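Uncharacterized NTF-2 like protein (Burkholderia xenovorans LB400, PDB 3EN8) is of unknown function but adopts the NTF2-like, SnoaL-type fold, forms a dimer and binds a calcium ion. Local coordinates at residues H27-D32 with G101-E106; D37-G42 with T107-D112; A63-R68 with T79-S84. All coordinates share one frame; numbering follows the deposited sequence.

Contact 1 (H27-D32 with G101-E106); sequences HDIYDD and GKVVHE. With CA (calcium ion), chain B.
With CG of Y30 turned away from its carbonyl carbon (chi1 -59°) and E106 extended from a CG anti to the backbone N (chi1 178°), the two side chains meet. The Y30 hydroxyl reaches the syn side of the carboxylate, and OH donates to E106 OE1 over 2.5 Å from 27° outside the carboxylate plane. Water 1 bridges Y30 OH and E106 OE2, while R55 from helix 48-57 binds both residues, so the hydroxyl and the acid are held from several directions. Closer to the backbone, Y30 CD1 packs on V103 CG1 at 3.6 Å, and I29 CG2 lies over the centre of one Y30 ring face. Y30 and V103 form a parallel bridge in which V103 N reaches I29 O at 2.9 Å and D31 N reaches V103 O at 2.8 Å, joining short strand 30-31 to the start of strand 102-111 in the NTF2-like fold. K102 bends at chi2, bringing NZ to within 2.9 Å of D28 O; its salt bridge to D28 OD2 is long. Beyond the bridge the chain turns at D32, whose OD2 binds the calcium ion at 2.2 Å together with D33.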
loop_
_atom_site.group_PDB
_atom_site.type_symbol
_atom_site.label_atom_id
_atom_site.label_comp_id
_atom_site.label_asym_id
_atom_site.label_seq_id
_atom_site.Cartn_x
_atom_site.Cartn_y
_atom_site.Cartn_z
ATOM N N HIS A 27 12.160 0.102 -16.461
ATOM C CA HIS A 27 13.154 0.468 -15.454
ATOM C C HIS A 27 13.781 1.809 -15.690
ATOM O O HIS A 27 14.670 2.232 -14.975
ATOM C CB HIS A 27 14.140 -0.671 -15.218
ATOM C CG HIS A 27 13.477 -1.850 -14.597
ATOM N ND1 HIS A 27 12.796 -2.786 -15.345
ATOM C CD2 HIS A 27 13.294 -2.200 -13.302
ATOM C CE1 HIS A 27 12.262 -3.687 -14.536
ATOM N NE2 HIS A 27 12.539 -3.350 -13.294
ATOM N N ASP A 28 13.213 2.520 -16.648
ATOM C CA ASP A 28 13.708 3.848 -17.012
ATOM C C ASP A 28 13.500 4.834 -15.884
ATOM O O ASP A 28 14.243 5.797 -15.704
ATOM C CB ASP A 28 12.973 4.379 -18.238
ATOM C CG ASP A 28 13.439 5.758 -18.624
ATOM O OD1 ASP A 28 14.623 5.859 -18.991
ATOM O OD2 ASP A 28 12.643 6.725 -18.545
ATOM N N ILE A 29 12.456 4.564 -15.125
ATOM C CA ILE A 29 11.959 5.503 -14.090
ATOM C C ILE A 29 12.841 5.549 -12.840
ATOM O O ILE A 29 12.715 6.443 -12.011
ATOM C CB ILE A 29 10.474 5.207 -13.685
ATOM C CG1 ILE A 29 9.811 6.480 -13.145
ATOM C CG2 ILE A 29 10.396 4.032 -12.640
ATOM C CD1 ILE A 29 8.256 6.342 -12.893
ATOM N N TYR A 30 13.751 4.588 -12.705
ATOM C CA TYR A 30 14.534 4.452 -11.445
ATOM C C TYR A 30 15.843 5.189 -11.465
ATOM O O TYR A 30 16.550 5.231 -12.458
ATOM C CB TYR A 30 14.849 2.983 -11.066
ATOM C CG TYR A 30 13.619 2.158 -10.886
ATOM C CD1 TYR A 30 12.946 2.136 -9.666
ATOM C CD2 TYR A 30 13.109 1.386 -11.954
ATOM C CE1 TYR A 30 11.775 1.404 -9.502
ATOM C CE2 TYR A 30 11.959 0.627 -11.792
ATOM C CZ TYR A 30 11.297 0.626 -10.572
ATOM O OH TYR A 30 10.134 -0.083 -10.388
ATOM N N ASP A 31 16.181 5.754 -10.324
ATOM C CA ASP A 31 17.583 6.098 -10.095
ATOM C C ASP A 31 18.431 4.842 -10.213
ATOM O O ASP A 31 17.984 3.756 -9.904
ATOM C CB ASP A 31 17.775 6.674 -8.703
ATOM C CG ASP A 31 19.171 7.183 -8.479
ATOM O OD1 ASP A 31 19.452 8.313 -8.910
ATOM O OD2 ASP A 31 19.984 6.475 -7.854
ATOM N N ASP A 32 19.692 5.025 -10.577
ATOM C CA ASP A 32 20.610 3.886 -10.697
ATOM C C ASP A 32 20.728 3.080 -9.413
ATOM O O ASP A 32 20.844 1.849 -9.436
ATOM C CB ASP A 32 21.989 4.323 -11.197
ATOM C CG ASP A 32 22.791 5.090 -10.150
ATOM O OD1 ASP A 32 22.173 5.855 -9.370
ATOM O OD2 ASP A 32 24.058 4.932 -10.108
ATOM N N GLY A 101 13.008 13.456 -10.002
ATOM C CA GLY A 101 12.226 12.894 -11.076
ATOM C C GLY A 101 12.465 11.427 -11.292
ATOM O O GLY A 101 11.966 10.827 -12.246
ATOM N N LYS A 102 13.193 10.828 -10.368
ATOM C CA LYS A 102 13.490 9.405 -10.470
ATOM C C LYS A 102 13.166 8.680 -9.160
ATOM O O LYS A 102 13.227 9.224 -8.095
ATOM C CB LYS A 102 14.962 9.195 -10.880
ATOM C CG LYS A 102 15.331 9.710 -12.265
ATOM C CD LYS A 102 14.613 8.904 -13.357
ATOM C CE LYS A 102 15.144 9.219 -14.754
ATOM N NZ LYS A 102 14.297 8.690 -15.853
ATOM N N VAL A 103 12.788 7.431 -9.288
ATOM C CA VAL A 103 12.442 6.601 -8.115
ATOM C C VAL A 103 13.700 6.223 -7.367
ATOM O O VAL A 103 14.625 5.641 -7.942
ATOM C CB VAL A 103 11.649 5.357 -8.548
ATOM C CG1 VAL A 103 11.456 4.420 -7.354
ATOM C CG2 VAL A 103 10.286 5.779 -9.129
ATOM N N VAL A 104 13.761 6.540 -6.074
ATOM C CA VAL A 104 14.934 6.132 -5.306
ATOM C C VAL A 104 14.630 4.974 -4.369
ATOM O O VAL A 104 15.540 4.271 -3.905
ATOM C CB VAL A 104 15.554 7.309 -4.525
ATOM C CG1 VAL A 104 16.031 8.416 -5.503
ATOM C CG2 VAL A 104 14.585 7.875 -3.421
ATOM N N HIS A 105 13.351 4.832 -4.053
ATOM C CA HIS A 105 12.874 3.760 -3.156
ATOM C C HIS A 105 11.444 3.338 -3.526
ATOM O O HIS A 105 10.523 4.138 -3.588
ATOM C CB HIS A 105 12.969 4.223 -1.696
ATOM C CG HIS A 105 12.777 3.135 -0.662
ATOM N ND1 HIS A 105 12.994 3.366 0.681
ATOM C CD2 HIS A 105 12.398 1.838 -0.762
ATOM C CE1 HIS A 105 12.773 2.250 1.364
ATOM N NE2 HIS A 105 12.391 1.310 0.516
ATOM N N GLU A 106 11.301 2.067 -3.830
ATOM C CA GLU A 106 9.997 1.471 -4.097
ATOM C C GLU A 106 9.769 0.435 -3.031
ATOM O O GLU A 106 10.692 -0.253 -2.658
ATOM C CB GLU A 106 9.993 0.793 -5.471
ATOM C CG GLU A 106 8.666 0.101 -5.803
ATOM C CD GLU A 106 8.590 -0.413 -7.243
ATOM O OE1 GLU A 106 9.638 -0.519 -7.949
ATOM O OE2 GLU A 106 7.444 -0.727 -7.653
HETATM CA CA CA B . 25.349 5.426 -8.441
HETATM O O HOH W 1 7.299 -1.270 -10.355
HETATM O O HOH W 2 26.262 3.330 -7.929
#

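Contact 2 (D37-G42 with T107-D112); sequences DYPQSG and TQYFSD
Q40 has more surface buried here than any other residue of the two segments, and its side-chain amide pairs with the backbone of F110 much as another strand residue would. Q40 OE1 accepts from F110 N at 2.8 Å with a nearly straight N-H (167°), and Q40 NE2 donates to F110 O at 2.9 Å, less straight. With CG opposite the Q40 carbonyl carbon (chi1 -73°) and the chain extended beyond it, the amide extends from the loop to strand 102-111. This continues the pairing of strand 34-38, where D37 and T107 form a parallel bridge and Q108 N meets D37 O at 2.9 Å. Water 4 bridges the two segments, accepting from Q40 N and donating to Q40 OE1 and Q108 O.

Y38 and P39 make the nonpolar part. The F110 ring turns its edge toward the Y38 face in an offset edge-to-face pair, with centroids 5.7 Å apart and planes at 72°. P39 CD lies over one face of the Y109 ring, toward its rim, and P39 CG presses on T107 CG2 at 3.4 Å, unusually tight. Water 3 links Y38 OH and Q108 OE1, the latter also bound by R55, while Q108 NE2 bonds Y81 OH.

Strand 102-111 is central in the NTF2-like sheet, and this end of it faces the dimer partner: Y109 OH bonds E80 of the second subunit, and Q40 NE2 also donates to D112 O of that subunit. Both amide hydrogens of Q40 can therefore be used at once, tying the loop to the strand and the dimer together.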
loop_
_atom_site.group_PDB
_atom_site.type_symbol
_atom_site.label_atom_id
_atom_site.label_comp_id
_atom_site.label_asym_id
_atom_site.label_seq_id
_atom_site.Cartn_x
_atom_site.Cartn_y
_atom_site.Cartn_z
ATOM N N ASP A 37 11.966 -2.826 -1.960
ATOM C CA ASP A 37 11.683 -3.653 -0.764
ATOM C C ASP A 37 10.389 -4.441 -0.906
ATOM O O ASP A 37 9.368 -3.933 -1.381
ATOM C CB ASP A 37 11.513 -2.755 0.457
ATOM C CG ASP A 37 12.780 -2.054 0.879
ATOM O OD1 ASP A 37 13.881 -2.428 0.413
ATOM O OD2 ASP A 37 12.666 -1.102 1.701
ATOM N N TYR A 38 10.455 -5.688 -0.461
ATOM C CA TYR A 38 9.302 -6.527 -0.256
ATOM C C TYR A 38 9.156 -6.802 1.243
ATOM O O TYR A 38 9.742 -7.772 1.758
ATOM C CB TYR A 38 9.457 -7.881 -0.985
ATOM C CG TYR A 38 9.812 -7.810 -2.457
ATOM C CD1 TYR A 38 9.281 -6.819 -3.290
ATOM C CD2 TYR A 38 10.634 -8.758 -3.031
ATOM C CE1 TYR A 38 9.579 -6.772 -4.628
ATOM C CE2 TYR A 38 10.939 -8.720 -4.381
ATOM C CZ TYR A 38 10.414 -7.719 -5.177
ATOM O OH TYR A 38 10.706 -7.689 -6.520
ATOM N N PRO A 39 8.361 -5.971 1.951
ATOM C CA PRO A 39 8.327 -6.158 3.412
ATOM C C PRO A 39 7.780 -7.513 3.815
ATOM O O PRO A 39 8.085 -8.005 4.885
ATOM C CB PRO A 39 7.449 -4.981 3.882
ATOM C CG PRO A 39 7.781 -3.897 2.901
ATOM C CD PRO A 39 7.851 -4.645 1.561
ATOM N N GLN A 40 7.008 -8.138 2.943
ATOM C CA GLN A 40 6.354 -9.411 3.300
ATOM C C GLN A 40 7.382 -10.502 3.517
ATOM O O GLN A 40 7.163 -11.488 4.254
ATOM C CB GLN A 40 5.363 -9.870 2.232
ATOM C CG GLN A 40 4.081 -9.069 2.182
ATOM C CD GLN A 40 3.359 -9.266 0.859
ATOM O OE1 GLN A 40 3.541 -8.506 -0.114
ATOM N NE2 GLN A 40 2.555 -10.294 0.806
ATOM N N SER A 41 8.521 -10.334 2.848
ATOM C CA SER A 41 9.622 -11.314 2.896
ATOM C C SER A 41 10.919 -10.784 3.511
ATOM O O SER A 41 11.842 -11.546 3.760
ATOM C CB SER A 41 9.914 -11.838 1.484
ATOM O OG SER A 41 10.453 -10.768 0.712
ATOM N N GLY A 42 10.969 -9.486 3.755
ATOM C CA GLY A 42 12.131 -8.837 4.352
ATOM C C GLY A 42 13.240 -8.603 3.349
ATOM O O GLY A 42 14.376 -8.272 3.717
ATOM N N THR A 107 8.539 0.355 -2.542
ATOM C CA THR A 107 8.116 -0.732 -1.651
ATOM C C THR A 107 6.874 -1.361 -2.254
ATOM O O THR A 107 5.870 -0.672 -2.520
ATOM C CB THR A 107 7.745 -0.179 -0.280
ATOM O OG1 THR A 107 8.760 0.714 0.162
ATOM C CG2 THR A 107 7.549 -1.325 0.755
ATOM N N GLN A 108 6.932 -2.663 -2.433
ATOM C CA GLN A 108 5.826 -3.399 -2.997
ATOM C C GLN A 108 5.221 -4.433 -2.037
ATOM O O GLN A 108 5.914 -5.118 -1.294
ATOM C CB GLN A 108 6.250 -4.095 -4.289
ATOM C CG GLN A 108 6.399 -3.204 -5.521
ATOM C CD GLN A 108 6.935 -3.993 -6.734
ATOM O OE1 GLN A 108 8.047 -4.500 -6.712
ATOM N NE2 GLN A 108 6.148 -4.050 -7.810
ATOM N N TYR A 109 3.900 -4.497 -2.104
ATOM C CA TYR A 109 3.096 -5.516 -1.440
ATOM C C TYR A 109 2.206 -6.253 -2.457
ATOM O O TYR A 109 1.606 -5.649 -3.338
ATOM C CB TYR A 109 2.174 -4.846 -0.447
ATOM C CG TYR A 109 2.875 -4.282 0.763
ATOM C CD1 TYR A 109 3.401 -3.026 0.753
ATOM C CD2 TYR A 109 3.046 -5.062 1.914
ATOM C CE1 TYR A 109 4.050 -2.499 1.871
ATOM C CE2 TYR A 109 3.658 -4.540 3.043
ATOM C CZ TYR A 109 4.163 -3.283 3.013
ATOM O OH TYR A 109 4.786 -2.811 4.116
ATOM N N PHE A 110 2.069 -7.530 -2.230
ATOM C CA PHE A 110 1.351 -8.437 -3.119
ATOM C C PHE A 110 0.355 -9.200 -2.294
ATOM O O PHE A 110 0.731 -10.008 -1.458
ATOM C CB PHE A 110 2.325 -9.407 -3.795
ATOM C CG PHE A 110 3.490 -8.730 -4.478
ATOM C CD1 PHE A 110 3.377 -8.305 -5.792
ATOM C CD2 PHE A 110 4.701 -8.526 -3.805
ATOM C CE1 PHE A 110 4.448 -7.694 -6.434
ATOM C CE2 PHE A 110 5.781 -7.890 -4.456
ATOM C CZ PHE A 110 5.637 -7.487 -5.751
ATOM N N SER A 111 -0.915 -8.868 -2.482
ATOM C CA SER A 111 -1.974 -9.382 -1.628
ATOM C C SER A 111 -2.974 -10.237 -2.412
ATOM O O SER A 111 -3.165 -10.071 -3.623
ATOM C CB SER A 111 -2.647 -8.225 -0.862
ATOM O OG SER A 111 -3.558 -7.529 -1.650
ATOM N N ASP A 112 -3.580 -11.176 -1.697
ATOM C CA ASP A 112 -4.605 -12.046 -2.274
ATOM C C ASP A 112 -6.005 -11.434 -2.195
ATOM O O ASP A 112 -6.299 -10.662 -1.267
ATOM C CB ASP A 112 -4.644 -13.393 -1.554
ATOM C CG ASP A 112 -3.400 -14.200 -1.776
ATOM O OD1 ASP A 112 -3.087 -14.510 -2.937
ATOM O OD2 ASP A 112 -2.743 -14.533 -0.779
HETATM O O HOH W 3 9.039 -6.537 -8.087
HETATM O O HOH W 4 6.173 -7.327 0.264
#

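Contact 3 (A63-R68 with T79-S84)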
loop_
_atom_site.group_PDB
_atom_site.type_symbol
_atom_site.label_atom_id
_atom_site.label_comp_id
_atom_site.label_asym_id
_atom_site.label_seq_id
_atom_site.Cartn_x
_atom_site.Cartn_y
_atom_site.Cartn_z
ATOM N N ALA A 63 0.761 -12.195 -17.225
ATOM C CA ALA A 63 -0.246 -12.629 -18.217
ATOM C C ALA A 63 -1.406 -11.637 -18.272
ATOM O O ALA A 63 -2.155 -11.561 -19.248
ATOM C CB ALA A 63 -0.763 -14.080 -17.913
ATOM N N GLY A 64 -1.541 -10.894 -17.175
ATOM C CA GLY A 64 -2.626 -9.937 -16.975
ATOM C C GLY A 64 -2.162 -8.810 -16.066
ATOM O O GLY A 64 -1.487 -9.054 -15.086
ATOM N N PHE A 65 -2.551 -7.595 -16.426
ATOM C CA PHE A 65 -2.122 -6.334 -15.739
ATOM C C PHE A 65 -3.170 -5.260 -15.909
ATOM O O PHE A 65 -3.681 -5.033 -17.023
ATOM C CB PHE A 65 -0.790 -5.823 -16.299
ATOM C CG PHE A 65 -0.235 -4.626 -15.551
ATOM C CD1 PHE A 65 -0.750 -3.374 -15.763
ATOM C CD2 PHE A 65 0.789 -4.783 -14.645
ATOM C CE1 PHE A 65 -0.250 -2.266 -15.063
ATOM C CE2 PHE A 65 1.292 -3.677 -13.942
ATOM C CZ PHE A 65 0.762 -2.437 -14.155
ATOM N N GLU A 66 -3.505 -4.608 -14.792
ATOM C CA GLU A 66 -4.454 -3.491 -14.825
ATOM C C GLU A 66 -4.212 -2.541 -13.666
ATOM O O GLU A 66 -4.086 -2.951 -12.512
ATOM C CB GLU A 66 -5.876 -4.047 -14.778
ATOM C CG GLU A 66 -7.005 -3.085 -14.649
ATOM C CD GLU A 66 -8.330 -3.852 -14.587
ATOM O OE1 GLU A 66 -8.522 -4.663 -13.648
ATOM O OE2 GLU A 66 -9.150 -3.668 -15.498
ATOM N N VAL A 67 -4.113 -1.263 -13.989
ATOM C CA VAL A 67 -3.976 -0.251 -12.925
ATOM C C VAL A 67 -5.347 0.036 -12.343
ATOM O O VAL A 67 -6.342 0.220 -13.078
ATOM C CB VAL A 67 -3.330 1.052 -13.413
ATOM C CG1 VAL A 67 -3.347 2.118 -12.268
ATOM C CG2 VAL A 67 -1.875 0.788 -13.873
ATOM N N ARG A 68 -5.402 0.064 -11.013
ATOM C CA ARG A 68 -6.636 0.406 -10.281
ATOM C C ARG A 68 -6.720 1.910 -9.996
ATOM O O ARG A 68 -7.697 2.628 -10.273
ATOM C CB ARG A 68 -6.691 -0.341 -8.941
ATOM C CG ARG A 68 -7.973 -0.069 -8.170
ATOM C CD ARG A 68 -8.015 -0.730 -6.792
ATOM N NE ARG A 68 -9.256 -0.431 -6.054
ATOM C CZ ARG A 68 -10.356 -1.184 -6.107
ATOM N NH1 ARG A 68 -10.413 -2.253 -6.886
ATOM N NH2 ARG A 68 -11.431 -0.844 -5.403
ATOM N N THR A 79 0.672 3.407 -6.281
ATOM C CA THR A 79 -0.056 2.761 -7.367
ATOM C C THR A 79 -0.647 1.476 -6.824
ATOM O O THR A 79 0.040 0.639 -6.229
ATOM C CB THR A 79 0.824 2.467 -8.621
ATOM O OG1 THR A 79 1.403 3.659 -9.132
ATOM C CG2 THR A 79 -0.023 1.764 -9.714
ATOM N N GLU A 80 -1.948 1.371 -7.036
ATOM C CA GLU A 80 -2.713 0.181 -6.758
ATOM C C GLU A 80 -3.017 -0.472 -8.079
ATOM O O GLU A 80 -3.523 0.165 -9.004
ATOM C CB GLU A 80 -4.029 0.530 -6.040
ATOM C CG GLU A 80 -3.891 1.158 -4.628
ATOM C CD GLU A 80 -5.199 1.691 -4.168
ATOM O OE1 GLU A 80 -6.093 0.851 -3.940
ATOM O OE2 GLU A 80 -5.332 2.940 -4.059
ATOM N N TYR A 81 -2.709 -1.738 -8.176
ATOM C CA TYR A 81 -2.841 -2.416 -9.494
ATOM C C TYR A 81 -2.947 -3.874 -9.271
ATOM O O TYR A 81 -2.655 -4.347 -8.212
ATOM C CB TYR A 81 -1.680 -2.100 -10.443
ATOM C CG TYR A 81 -0.253 -2.523 -10.050
ATOM C CD1 TYR A 81 0.483 -1.810 -9.084
ATOM C CD2 TYR A 81 0.370 -3.582 -10.664
ATOM C CE1 TYR A 81 1.759 -2.177 -8.752
ATOM C CE2 TYR A 81 1.681 -3.956 -10.346
ATOM C CZ TYR A 81 2.384 -3.240 -9.370
ATOM O OH TYR A 81 3.697 -3.629 -9.055
ATOM N N SER A 82 -3.399 -4.564 -10.309
ATOM C CA SER A 82 -3.511 -6.025 -10.295
ATOM C C SER A 82 -2.545 -6.626 -11.328
ATOM O O SER A 82 -2.322 -6.095 -12.438
ATOM C CB SER A 82 -4.953 -6.463 -10.601
ATOM O OG SER A 82 -5.823 -6.066 -9.563
ATOM N N ILE A 83 -1.909 -7.701 -10.905
ATOM C CA ILE A 83 -1.089 -8.518 -11.785
ATOM C C ILE A 83 -1.579 -9.967 -11.713
ATOM O O ILE A 83 -2.067 -10.409 -10.677
ATOM C CB ILE A 83 0.400 -8.442 -11.385
ATOM C CG1 ILE A 83 0.669 -9.058 -10.024
ATOM C CG2 ILE A 83 0.873 -6.993 -11.379
ATOM C CD1 ILE A 83 2.133 -9.037 -9.626
ATOM N N SER A 84 -1.482 -10.715 -12.790
ATOM C CA SER A 84 -1.959 -12.079 -12.714
ATOM C C SER A 84 -1.127 -13.010 -13.582
ATOM O O SER A 84 -0.659 -12.642 -14.650
ATOM C CB SER A 84 -3.442 -12.125 -13.113
ATOM O OG SER A 84 -3.976 -13.423 -13.110
HETATM O O HOH W 5 -7.977 -6.399 -11.671
HETATM O O HOH W 6 -8.595 1.764 -4.617
#
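F65 and Y81 bring their rings together on one face of this hairpin, F65 CE2 lying 3.4 Å from Y81 CD2. The planes lie at 32° with centroids 5.2 Å apart, an oblique approach. CG of F65 is opposite its backbone N (chi1 -174°), carrying the ring from its partner I83 toward Y81, though F65 CD2 still touches I83 CG2 at 3.9 Å. Y81 CG sits between its backbone N and carbonyl carbon (chi1 63°), the rotation that sets CD2 beside F65.

E66 and S82 pair antiparallel through S82 N to E66 O (2.8 Å) and E66 N to S82 O (3.0 Å). This pairing leaves Y81 CB 3.3 Å from E66 O. R68 N continues the series to E80 O at 2.8 Å. At the other end A63 and G64 both face S84 in a classic beta bulge, their N-H groups bonding weakly to S84 O.

Further out, helix 3-20 covers the aromatic face: W15 meets the Y81 ring and touches F65 and V67, as expected where an NTF2-like sheet wraps its N-terminal helix. The Y81 hydroxyl is held by Q108 of strand 102-111. On the face of E66 and S82, water 5 joins E66 OE1 to S82 OG. Water 6 accepts from R68 NE at 2.7 Å and donates to E80 OE1.

R68 and E80 are thus coupled through water 6, not a direct salt bridge; R68 forms a salt bridge with the C-terminal carboxylate, at G128, and E80 OE1 receives Y109 of the second subunit, consistent with charges that partly compensate near the dimer interface.

Overall arrangement
All three contacts reach one mixed six-stranded sheet of the NTF2-like fold. Contacts 1 and 2 share strand 102-111, use the successive strands 30-31 and 34-38, and have centres about 18 Å apart; their segments alternate along the chain, and H105 NE2 to D37 OD2 (2.7 Å) joins them. Contact 3, the hairpin of strands 64-73 and 76-85, falls in sequence between the paired segments of both others. Its centre is about 15 Å from that of contact 2, which it touches through Q108 NE2 and Y81 OH, and about 20 Å from contact 1, across the chain's centre. Calcium is bound at D32 within contact 1, whereas the second subunit is reached mostly from contact 2, and also by contact 3.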